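Local coordinates for protein erythromycin dehydratase (Saccharopolyspora erythraea, PDB 3EL6) that probably catalyses the dehydration of a beta-hydroxyacyl polyketide intermediate, as the dehydratase domain of the polyketide synthase that builds the erythromycin precursor 6-deoxyerythronolide B, at residues Gly51-Gly56 with Leu115-Val120; Ile131-Ala136 with Gln149-Thr154; Trp169-Ala174 with Ser209-Val214. All blocks are in the same frame, centred on the assembly; numbering follows the deposited sequence.

Contact 1 (Gly51-Gly56 with Leu115-Val120); sequences GAVFTG and LLRMSV
Strands 52-56 and 115-120 run antiparallel, their axes 4.7 Å apart at the closest point. Paired backbone bonds join A52 with V120, F54 with M118 and G56 with L116. The A52 end is uneven: V120 N meets A52 O at 2.8 Å and almost straight, while A52 N reaches V120 O at 3.1 Å. On one face, F54 and M118 pack toward helix 79-93. M118 bends at its last torsion, and its CE touches F54 CB at 3.8 Å. V120 CG2 comes to the F54 ring at its edge, 4.0 Å from CE1. The other face carries V53, T55, R117 and S119. R117 folds back at chi2 and chi3 over the neighbouring strand. Its CD lies 3.4 Å from V53 CG1. Its NE makes only a weak bond to T55 OG1 (2.8 Å, 129° at the hydrogen). The stronger partner of the guanidinium is D45 O of the second subunit, bonded by R117 NH1. The F54 and M118 face lies on helix 79-93; V53, T55, R117 and S119 look toward the second subunit. An antiparallel sheet curled round a central helix is the hotdog fold, here part of the double hotdog of the dehydratase.

Contact 2 (Ile131-Ala136 with Gln149-Thr154); sequences IDVHAA and QHATGT
A classic beta bulge interrupts the hairpin of strands 129-137 and 148-156, where H150 and A151 both face V133. V133 O takes two N-H groups, H150 N at 2.8 Å and A151 N at 3.2 Å. H150 N lies in the carbonyl plane. V133 N returns a bond to A151 O. Beyond the bulge the register has moved by one, and H134 stands opposite Q149. I131 and G153 form a hydrogen-bonded pair on the other side of the bulge along the strands. In the double hotdog fold this hairpin belongs to a sheet that packs on helix 79-93, which I131, H150 and A151 touch. V133 CB meets A151 CB on that same face. H150 CD2 touches A135 CB at 3.5 Å, and H150 ND1 bonds to R105 O. The face with D132, T152, H134 and Q149 is more polar. D132 and T152 lie side by side, and T152 OG1 donates to D132 OD1 at 2.7 Å, nearly in line with the C-O bond. T152 OG1 is anti to its own N (chi1 -172°), which sets it beside the carboxylate. Q149 crosses the H134 ring with its CG over one face, a CH-pi contact 4.3 Å from the centroid and offset toward the rim. Its amide plane stands 85° from the ring.

Contact 3 (Trp169-Ala174 with Ser209-Val214); sequences WPPEDA and SVYAEV
The W169 ring and the Y211 side chain meet where a proline-rich loop folds against strand 209-215, probably in the second hotdog of the double hotdog fold. The loop holds a cis peptide bond between W169 and P170, followed by a type I beta turn from P171 to A174. The tight part is the packing of P171 over the Y211 ring. P171 CD lies over one face of the Y211 ring, 3.5 Å from the centroid and 23° off the normal, offset toward the rim. This is a CH-pi contact. P171 CG comes within 3.2 Å of Y211 CE1. W169 CZ3 meets the same ring at its edge, in plane. The indole therefore borders the phenol without stacking on it. W169 CH2 touches Y211 CB at 3.8 Å, and P170 CB lies farther from the same atom, at 4.4 Å. Outside the two segments, W204 meets the indole ring at about 80° and R268 makes a cation-pi contact with it. The W169 side chain also lies about 4 Å from a bound sulfate, probably from the crystallisation liquor.

The loose side is the turn. E172 and D173 are exposed and do not touch the strand. A174 N closes the turn on P171 O, but A174 makes no close contact with the strand either. At the pyrrole N-H of the indole, E213 extends past the ring, its carboxylate nearly coplanar with it at 14°. W169 NE1 donates to the anti lone pair of E213 OE2 at 3.0 Å.

Contacts 1 and 2 are neighbours in one sheet region, with centres 9 Å apart. Strands 114-123 and 129-137 join them: L115 N lies 2.8 Å from A136 O and H134 N 2.8 Å from R117 O, both probable hydrogen bonds. Helix 79-93 packs against both contacts. Contact 3 lies on the opposite side of the chain's centre. Its centre is 38 Å from that of contact 1 and 34 Å from that of contact 2, with nearest atoms about 22 Å apart in each case. This separation fits the two halves of a double hotdog. The second subunit reaches contacts 1 and 2 but does not touch contact 3.

Contact 1 (Gly51-Gly56 with Leu115-Val120)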
# COMPACT_ATOMS: atom_id res chain seq x y z
N GLY A 51 -2.91 0.45 8.26
CA GLY A 51 -3.48 -0.38 7.19
C GLY A 51 -2.44 -1.17 6.39
O GLY A 51 -1.26 -1.30 6.78
N ALA A 52 -2.86 -1.69 5.23
CA ALA A 52 -2.01 -2.53 4.49
C ALA A 52 -2.57 -2.77 3.10
O ALA A 52 -3.78 -2.63 2.91
CB ALA A 52 -1.80 -3.86 5.21
N VAL A 53 -1.70 -3.10 2.14
CA VAL A 53 -2.16 -3.51 0.81
C VAL A 53 -1.65 -4.93 0.50
O VAL A 53 -0.48 -5.24 0.75
CB VAL A 53 -1.67 -2.53 -0.31
CG1 VAL A 53 -2.27 -2.92 -1.68
CG2 VAL A 53 -2.05 -1.09 0.08
N PHE A 54 -2.53 -5.75 -0.03
CA PHE A 54 -2.24 -7.19 -0.29
C PHE A 54 -2.40 -7.46 -1.76
O PHE A 54 -3.41 -7.00 -2.34
CB PHE A 54 -3.25 -8.08 0.50
CG PHE A 54 -3.22 -7.85 1.99
CD1 PHE A 54 -4.05 -6.89 2.59
CD2 PHE A 54 -2.33 -8.59 2.80
CE1 PHE A 54 -4.00 -6.65 3.99
CE2 PHE A 54 -2.28 -8.35 4.21
CZ PHE A 54 -3.12 -7.39 4.79
N THR A 55 -1.46 -8.19 -2.37
CA THR A 55 -1.69 -8.58 -3.78
C THR A 55 -1.67 -10.11 -3.95
O THR A 55 -1.03 -10.81 -3.17
CB THR A 55 -0.80 -7.78 -4.74
OG1 THR A 55 -0.80 -6.39 -4.30
CG2 THR A 55 -1.34 -7.85 -6.24
N GLY A 56 -2.45 -10.59 -4.90
CA GLY A 56 -2.52 -12.05 -5.16
C GLY A 56 -3.01 -12.30 -6.57
O GLY A 56 -3.15 -11.37 -7.39
N LEU A 115 -5.75 -10.94 -11.39
CA LEU A 115 -4.98 -10.40 -10.29
C LEU A 115 -5.98 -9.93 -9.26
O LEU A 115 -7.10 -9.53 -9.60
CB LEU A 115 -4.11 -9.20 -10.77
CG LEU A 115 -3.04 -9.56 -11.77
CD1 LEU A 115 -2.51 -8.34 -12.56
CD2 LEU A 115 -1.93 -10.20 -11.02
N LEU A 116 -5.56 -9.92 -8.00
CA LEU A 116 -6.40 -9.52 -6.88
C LEU A 116 -5.61 -8.47 -6.10
O LEU A 116 -4.35 -8.52 -6.02
CB LEU A 116 -6.56 -10.70 -5.90
CG LEU A 116 -7.26 -11.88 -6.56
CD1 LEU A 116 -7.04 -13.15 -5.65
CD2 LEU A 116 -8.69 -11.50 -6.78
N ARG A 117 -6.33 -7.51 -5.54
CA ARG A 117 -5.68 -6.49 -4.69
C ARG A 117 -6.65 -6.11 -3.58
O ARG A 117 -7.82 -5.76 -3.85
CB ARG A 117 -5.26 -5.30 -5.58
CG ARG A 117 -4.71 -4.04 -4.85
CD ARG A 117 -3.19 -3.80 -4.80
NE ARG A 117 -2.23 -4.47 -5.66
CZ ARG A 117 -1.54 -3.86 -6.60
NH1 ARG A 117 -1.78 -2.55 -6.88
NH2 ARG A 117 -0.66 -4.53 -7.33
N MET A 118 -6.23 -6.23 -2.31
CA MET A 118 -7.06 -5.82 -1.20
C MET A 118 -6.37 -4.65 -0.51
O MET A 118 -5.16 -4.68 -0.36
CB MET A 118 -7.24 -6.95 -0.17
CG MET A 118 -8.13 -8.06 -0.63
SD MET A 118 -8.28 -9.12 0.79
CE MET A 118 -6.63 -9.84 0.91
N SER A 119 -7.12 -3.60 -0.19
CA SER A 119 -6.57 -2.44 0.52
C SER A 119 -7.32 -2.28 1.81
O SER A 119 -8.54 -2.23 1.79
CB SER A 119 -6.79 -1.12 -0.27
OG SER A 119 -6.43 -1.31 -1.63
N VAL A 120 -6.58 -2.18 2.92
CA VAL A 120 -7.17 -1.90 4.23
C VAL A 120 -6.75 -0.49 4.68
O VAL A 120 -5.56 -0.17 4.69
CB VAL A 120 -6.70 -2.93 5.24
CG1 VAL A 120 -7.25 -2.60 6.68
CG2 VAL A 120 -7.22 -4.35 4.78

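Contact 2 (Ile131-Ala136 with Gln149-Thr154)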
# COMPACT_ATOMS: atom_id res chain seq x y z
N ILE A 131 -12.21 -2.21 4.14
CA ILE A 131 -11.41 -3.02 3.26
C ILE A 131 -12.08 -2.98 1.85
O ILE A 131 -13.30 -3.07 1.71
CB ILE A 131 -11.32 -4.52 3.77
CG1 ILE A 131 -10.54 -5.40 2.79
CG2 ILE A 131 -12.74 -5.04 4.04
CD1 ILE A 131 -10.01 -6.70 3.41
N ASP A 132 -11.26 -2.80 0.84
CA ASP A 132 -11.74 -2.79 -0.55
C ASP A 132 -11.12 -3.94 -1.28
O ASP A 132 -9.94 -4.27 -1.08
CB ASP A 132 -11.38 -1.47 -1.25
CG ASP A 132 -12.17 -0.30 -0.71
OD1 ASP A 132 -13.43 -0.39 -0.56
OD2 ASP A 132 -11.54 0.72 -0.37
N VAL A 133 -11.88 -4.56 -2.19
CA VAL A 133 -11.27 -5.63 -2.94
C VAL A 133 -11.40 -5.37 -4.43
O VAL A 133 -12.52 -5.17 -4.90
CB VAL A 133 -11.93 -7.02 -2.60
CG1 VAL A 133 -11.14 -8.14 -3.30
CG2 VAL A 133 -11.97 -7.19 -1.05
N HIS A 134 -10.29 -5.40 -5.14
CA HIS A 134 -10.26 -5.15 -6.58
C HIS A 134 -9.70 -6.35 -7.30
O HIS A 134 -8.89 -7.13 -6.75
CB HIS A 134 -9.42 -3.89 -6.94
CG HIS A 134 -10.06 -2.58 -6.55
ND1 HIS A 134 -10.08 -2.12 -5.25
CD2 HIS A 134 -10.68 -1.62 -7.29
CE1 HIS A 134 -10.72 -0.97 -5.19
NE2 HIS A 134 -11.11 -0.65 -6.42
N ALA A 135 -10.06 -6.48 -8.57
CA ALA A 135 -9.47 -7.50 -9.39
C ALA A 135 -9.18 -6.97 -10.79
O ALA A 135 -9.82 -5.99 -11.21
CB ALA A 135 -10.47 -8.66 -9.52
N ALA A 136 -8.31 -7.65 -11.53
CA ALA A 136 -8.04 -7.23 -12.92
C ALA A 136 -7.69 -8.45 -13.75
O ALA A 136 -7.20 -9.43 -13.19
CB ALA A 136 -6.88 -6.31 -12.94
N GLN A 149 -13.52 -2.72 -9.05
CA GLN A 149 -13.88 -3.02 -7.66
C GLN A 149 -14.88 -4.17 -7.59
O GLN A 149 -15.89 -4.12 -8.31
CB GLN A 149 -14.49 -1.83 -6.96
CG GLN A 149 -14.73 -2.13 -5.49
CD GLN A 149 -15.14 -0.95 -4.73
OE1 GLN A 149 -16.21 -0.93 -4.12
NE2 GLN A 149 -14.28 0.05 -4.71
N HIS A 150 -14.61 -5.20 -6.78
CA HIS A 150 -15.57 -6.32 -6.69
C HIS A 150 -16.25 -6.44 -5.32
O HIS A 150 -17.35 -7.01 -5.23
CB HIS A 150 -14.92 -7.65 -7.06
CG HIS A 150 -14.73 -7.78 -8.54
ND1 HIS A 150 -15.70 -8.30 -9.37
CD2 HIS A 150 -13.70 -7.40 -9.34
CE1 HIS A 150 -15.27 -8.23 -10.63
NE2 HIS A 150 -14.07 -7.69 -10.64
N ALA A 151 -15.61 -5.91 -4.28
CA ALA A 151 -16.23 -5.98 -2.94
C ALA A 151 -15.72 -4.84 -2.08
O ALA A 151 -14.63 -4.34 -2.31
CB ALA A 151 -15.88 -7.29 -2.27
N THR A 152 -16.47 -4.54 -1.02
CA THR A 152 -16.03 -3.58 -0.03
C THR A 152 -16.70 -3.93 1.29
O THR A 152 -17.82 -4.48 1.32
CB THR A 152 -16.40 -2.13 -0.42
OG1 THR A 152 -15.77 -1.23 0.50
CG2 THR A 152 -17.90 -1.93 -0.36
N GLY A 153 -16.02 -3.66 2.38
CA GLY A 153 -16.60 -3.99 3.69
C GLY A 153 -15.83 -3.32 4.81
O GLY A 153 -15.10 -2.33 4.59
N THR A 154 -15.96 -3.90 6.00
CA THR A 154 -15.44 -3.32 7.23
C THR A 154 -14.88 -4.43 8.10
O THR A 154 -15.53 -5.49 8.24
CB THR A 154 -16.61 -2.59 7.97
OG1 THR A 154 -17.12 -1.54 7.13
CG2 THR A 154 -16.15 -2.01 9.34

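Contact 3 (Trp169-Ala174 with Ser209-Val214)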
# COMPACT_ATOMS: atom_id res chain seq x y z
N TRP A 169 -26.72 -34.56 17.60
CA TRP A 169 -26.55 -34.08 16.19
C TRP A 169 -27.10 -35.06 15.13
O TRP A 169 -26.68 -36.18 15.11
CB TRP A 169 -25.06 -33.89 15.90
CG TRP A 169 -24.81 -33.55 14.42
CD1 TRP A 169 -24.40 -34.40 13.41
CD2 TRP A 169 -25.02 -32.27 13.80
NE1 TRP A 169 -24.35 -33.70 12.18
CE2 TRP A 169 -24.72 -32.40 12.41
CE3 TRP A 169 -25.41 -31.02 14.30
CZ2 TRP A 169 -24.80 -31.32 11.53
CZ3 TRP A 169 -25.49 -29.94 13.42
CH2 TRP A 169 -25.19 -30.10 12.05
N PRO A 170 -28.06 -34.65 14.29
CA PRO A 170 -28.76 -33.38 14.39
C PRO A 170 -29.69 -33.39 15.61
O PRO A 170 -29.83 -34.43 16.28
CB PRO A 170 -29.60 -33.36 13.13
CG PRO A 170 -29.93 -34.88 12.92
CD PRO A 170 -28.68 -35.56 13.30
N PRO A 171 -30.36 -32.26 15.89
CA PRO A 171 -31.27 -32.26 17.05
C PRO A 171 -32.34 -33.37 16.96
O PRO A 171 -32.65 -33.85 15.86
CB PRO A 171 -31.94 -30.89 16.95
CG PRO A 171 -30.88 -30.04 16.28
CD PRO A 171 -30.27 -30.94 15.25
N GLU A 172 -32.95 -33.71 18.10
CA GLU A 172 -33.92 -34.82 18.20
C GLU A 172 -35.03 -34.89 17.15
O GLU A 172 -35.27 -35.96 16.57
CB GLU A 172 -34.49 -34.92 19.64
CG GLU A 172 -33.54 -35.68 20.60
CD GLU A 172 -33.90 -35.57 22.11
OE1 GLU A 172 -35.04 -35.92 22.51
OE2 GLU A 172 -33.01 -35.15 22.90
N ASP A 173 -35.73 -33.79 16.91
CA ASP A 173 -36.84 -33.84 15.95
C ASP A 173 -36.48 -33.53 14.50
O ASP A 173 -37.36 -33.16 13.71
CB ASP A 173 -37.92 -32.82 16.32
CG ASP A 173 -38.39 -32.93 17.78
OD1 ASP A 173 -39.39 -32.23 18.11
OD2 ASP A 173 -37.77 -33.70 18.58
N ALA A 174 -35.20 -33.57 14.15
CA ALA A 174 -34.82 -33.08 12.83
C ALA A 174 -35.04 -34.24 11.88
O ALA A 174 -34.88 -35.38 12.28
CB ALA A 174 -33.35 -32.62 12.83
N SER A 209 -35.14 -24.24 10.23
CA SER A 209 -33.69 -24.43 10.45
C SER A 209 -33.14 -25.63 9.66
O SER A 209 -33.83 -26.64 9.53
CB SER A 209 -33.43 -24.66 11.92
OG SER A 209 -33.75 -23.47 12.64
N VAL A 210 -31.90 -25.51 9.18
CA VAL A 210 -31.27 -26.54 8.36
C VAL A 210 -29.98 -26.91 9.06
O VAL A 210 -29.27 -26.01 9.54
CB VAL A 210 -30.95 -25.96 6.96
CG1 VAL A 210 -30.03 -26.91 6.17
CG2 VAL A 210 -32.24 -25.63 6.19
N TYR A 211 -29.66 -28.21 9.16
CA TYR A 211 -28.47 -28.68 9.81
C TYR A 211 -27.71 -29.40 8.69
O TYR A 211 -28.36 -30.13 7.91
CB TYR A 211 -28.84 -29.69 10.90
CG TYR A 211 -29.74 -29.05 11.92
CD1 TYR A 211 -29.21 -28.53 13.09
CD2 TYR A 211 -31.08 -28.85 11.63
CE1 TYR A 211 -30.05 -27.87 14.02
CE2 TYR A 211 -31.92 -28.18 12.54
CZ TYR A 211 -31.40 -27.71 13.71
OH TYR A 211 -32.25 -27.05 14.57
N ALA A 212 -26.39 -29.25 8.57
CA ALA A 212 -25.74 -29.97 7.43
C ALA A 212 -24.34 -30.39 7.88
O ALA A 212 -23.75 -29.74 8.71
CB ALA A 212 -25.68 -29.09 6.18
N GLU A 213 -23.81 -31.49 7.32
CA GLU A 213 -22.41 -31.84 7.48
C GLU A 213 -21.79 -31.43 6.14
O GLU A 213 -22.31 -31.80 5.09
CB GLU A 213 -22.29 -33.36 7.65
CG GLU A 213 -22.70 -33.80 9.09
CD GLU A 213 -22.72 -35.30 9.27
OE1 GLU A 213 -22.42 -36.06 8.29
OE2 GLU A 213 -23.06 -35.71 10.41
N VAL A 214 -20.67 -30.71 6.21
CA VAL A 214 -20.08 -30.14 5.00
C VAL A 214 -18.58 -30.42 5.12
O VAL A 214 -18.00 -30.18 6.15
CB VAL A 214 -20.35 -28.64 4.95
CG1 VAL A 214 -19.64 -28.10 3.75
CG2 VAL A 214 -21.86 -28.34 4.85